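Local coordinates for surface layer protein (Geobacillus stearothermophilus, PDB 2RA1) that probably self-assembles into the crystalline surface layer that coats the bacterial cell, the present chain being the protein's N-terminal part, with helical coiled-coil and Ig-like domains, at residues V252-A257 and V278-S283. Numbering follows the deposited sequence.
Sequences VDKATA and VEVSES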
loop_
_atom_site.group_PDB
_atom_site.type_symbol
_atom_site.label_atom_id
_atom_site.label_comp_id
_atom_site.label_asym_id
_atom_site.label_seq_id
_atom_site.Cartn_x
_atom_site.Cartn_y
_atom_site.Cartn_z
ATOM N N VAL A 252 -20.855 4.721 -19.246
ATOM C CA VAL A 252 -22.243 5.068 -19.503
ATOM C C VAL A 252 -22.978 4.015 -20.342
ATOM O O VAL A 252 -22.430 3.458 -21.299
ATOM C CB VAL A 252 -22.325 6.441 -20.192
ATOM C CG1 VAL A 252 -21.552 6.418 -21.510
ATOM C CG2 VAL A 252 -23.779 6.858 -20.399
ATOM N N ASP A 253 -24.221 3.737 -19.966
ATOM C CA ASP A 253 -25.074 2.865 -20.758
ATOM C C ASP A 253 -25.160 3.460 -22.157
ATOM O O ASP A 253 -25.746 4.524 -22.345
ATOM C CB ASP A 253 -26.460 2.783 -20.115
ATOM C CG ASP A 253 -27.435 1.943 -20.916
ATOM O OD1 ASP A 253 -27.017 1.328 -21.922
ATOM O OD2 ASP A 253 -28.626 1.898 -20.539
ATOM N N LYS A 254 -24.565 2.778 -23.132
ATOM C CA LYS A 254 -24.465 3.284 -24.497
ATOM C C LYS A 254 -25.815 3.501 -25.176
ATOM O O LYS A 254 -25.895 4.143 -26.234
ATOM C CB LYS A 254 -23.598 2.353 -25.344
ATOM C CG LYS A 254 -22.214 2.081 -24.741
ATOM C CD LYS A 254 -21.366 1.198 -25.652
ATOM C CE LYS A 254 -19.899 1.254 -25.273
ATOM N NZ LYS A 254 -19.648 0.596 -23.967
ATOM N N ALA A 255 -26.877 2.968 -24.580
ATOM C CA ALA A 255 -28.209 3.141 -25.149
ATOM C C ALA A 255 -28.829 4.471 -24.722
ATOM O O ALA A 255 -29.840 4.902 -25.278
ATOM C CB ALA A 255 -29.109 1.983 -24.780
ATOM N N THR A 256 -28.209 5.113 -23.734
ATOM C CA THR A 256 -28.628 6.440 -23.281
ATOM C C THR A 256 -27.714 7.544 -23.825
ATOM O O THR A 256 -28.058 8.721 -23.785
ATOM C CB THR A 256 -28.684 6.533 -21.734
ATOM O OG1 THR A 256 -27.376 6.320 -21.169
ATOM C CG2 THR A 256 -29.666 5.511 -21.180
ATOM N N ALA A 257 -26.552 7.152 -24.334
ATOM C CA ALA A 257 -25.595 8.099 -24.885
ATOM C C ALA A 257 -25.931 8.461 -26.337
ATOM O O ALA A 257 -25.107 8.275 -27.237
ATOM C CB ALA A 257 -24.192 7.536 -24.791
ATOM N N VAL A 278 -23.633 10.376 -31.514
ATOM C CA VAL A 278 -22.813 10.142 -30.335
ATOM C C VAL A 278 -22.034 8.818 -30.508
ATOM O O VAL A 278 -22.614 7.776 -30.831
ATOM C CB VAL A 278 -23.676 10.128 -29.048
ATOM C CG1 VAL A 278 -22.798 10.105 -27.795
ATOM C CG2 VAL A 278 -24.599 11.330 -29.014
ATOM N N GLU A 279 -20.718 8.876 -30.327
ATOM C CA GLU A 279 -19.860 7.703 -30.471
ATOM C C GLU A 279 -19.131 7.448 -29.163
ATOM O O GLU A 279 -18.195 8.163 -28.821
ATOM C CB GLU A 279 -18.837 7.915 -31.594
ATOM C CG GLU A 279 -19.432 8.002 -33.001
ATOM C CD GLU A 279 -18.772 9.085 -33.862
ATOM O OE1 GLU A 279 -18.703 10.257 -33.412
ATOM O OE2 GLU A 279 -18.338 8.768 -34.995
ATOM N N VAL A 280 -19.562 6.427 -28.432
ATOM C CA VAL A 280 -19.026 6.168 -27.093
ATOM C C VAL A 280 -17.730 5.340 -27.088
ATOM O O VAL A 280 -17.519 4.478 -27.952
ATOM C CB VAL A 280 -20.075 5.460 -26.220
ATOM C CG1 VAL A 280 -19.585 5.340 -24.772
ATOM C CG2 VAL A 280 -21.418 6.201 -26.295
ATOM N N SER A 281 -16.859 5.614 -26.117
ATOM C CA SER A 281 -15.697 4.762 -25.852
ATOM C C SER A 281 -16.132 3.412 -25.323
ATOM O O SER A 281 -16.813 3.334 -24.295
ATOM C CB SER A 281 -14.802 5.388 -24.784
ATOM O OG SER A 281 -13.798 6.196 -25.355
ATOM N N GLU A 282 -15.738 2.339 -26.000
ATOM C CA GLU A 282 -15.817 1.041 -25.357
ATOM C C GLU A 282 -15.122 1.214 -24.011
ATOM O O GLU A 282 -15.523 0.620 -23.004
ATOM C CB GLU A 282 -15.144 -0.044 -26.201
ATOM C CG GLU A 282 -16.124 -0.926 -26.978
ATOM C CD GLU A 282 -16.865 -1.919 -26.087
ATOM O OE1 GLU A 282 -17.185 -1.573 -24.928
ATOM O OE2 GLU A 282 -17.132 -3.051 -26.544
ATOM N N SER A 283 -14.099 2.070 -24.013
ATOM C CA SER A 283 -13.349 2.440 -22.809
ATOM C C SER A 283 -14.289 2.937 -21.718
ATOM O O SER A 283 -13.850 3.314 -20.633
ATOM C CB SER A 283 -12.315 3.528 -23.132
ATOM O OG SER A 283 -11.876 3.443 -24.480
#
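The loop 252-257 lies over the last residues of strand 272-280 with no backbone hydrogen bond between them; CA of Ala-257 comes within 6.5 Å of CA of Val-278. Val-280 parts its two methyls among three residues: a chi1 of -173° puts CG1 opposite the backbone N, where it meets Val-252 CG1 at 4.0 Å and, obliquely, CE of Lys-254 at 4.1 Å, and leaves CG2 beside that N, against Ala-257 CB at 3.4 Å. Two residues back, Val-278 turns its CB and both methyls onto the carbonyl end of Ala-257, and its CG1 also lies 4.2 Å from Ala-257 CB. Cut back to an alanine, Val-278 would lose both methyls and probably leave that carbonyl less covered, with a gap opened toward Pro-259 and Ala-287. The contact lies in the bacterial Ig-like domain, where the loop joining strands 243-248 and 262-266 folds onto strand 272-280. An Asx turn shapes this loop: Asp-253 OD1 accepts Ala-255 N at 3.1 Å from above the carboxylate plane, while Asp-253 O takes both the N and the OG1 of Thr-256. On the exposed side Lys-254 stretches past Val-280, extended through CE and bent at chi4 (69°), and its NZ reaches Glu-282 OE1 at 3.4 Å in a salt bridge whose hydrogen bond is weak, the side chains crossing nearly at right angles.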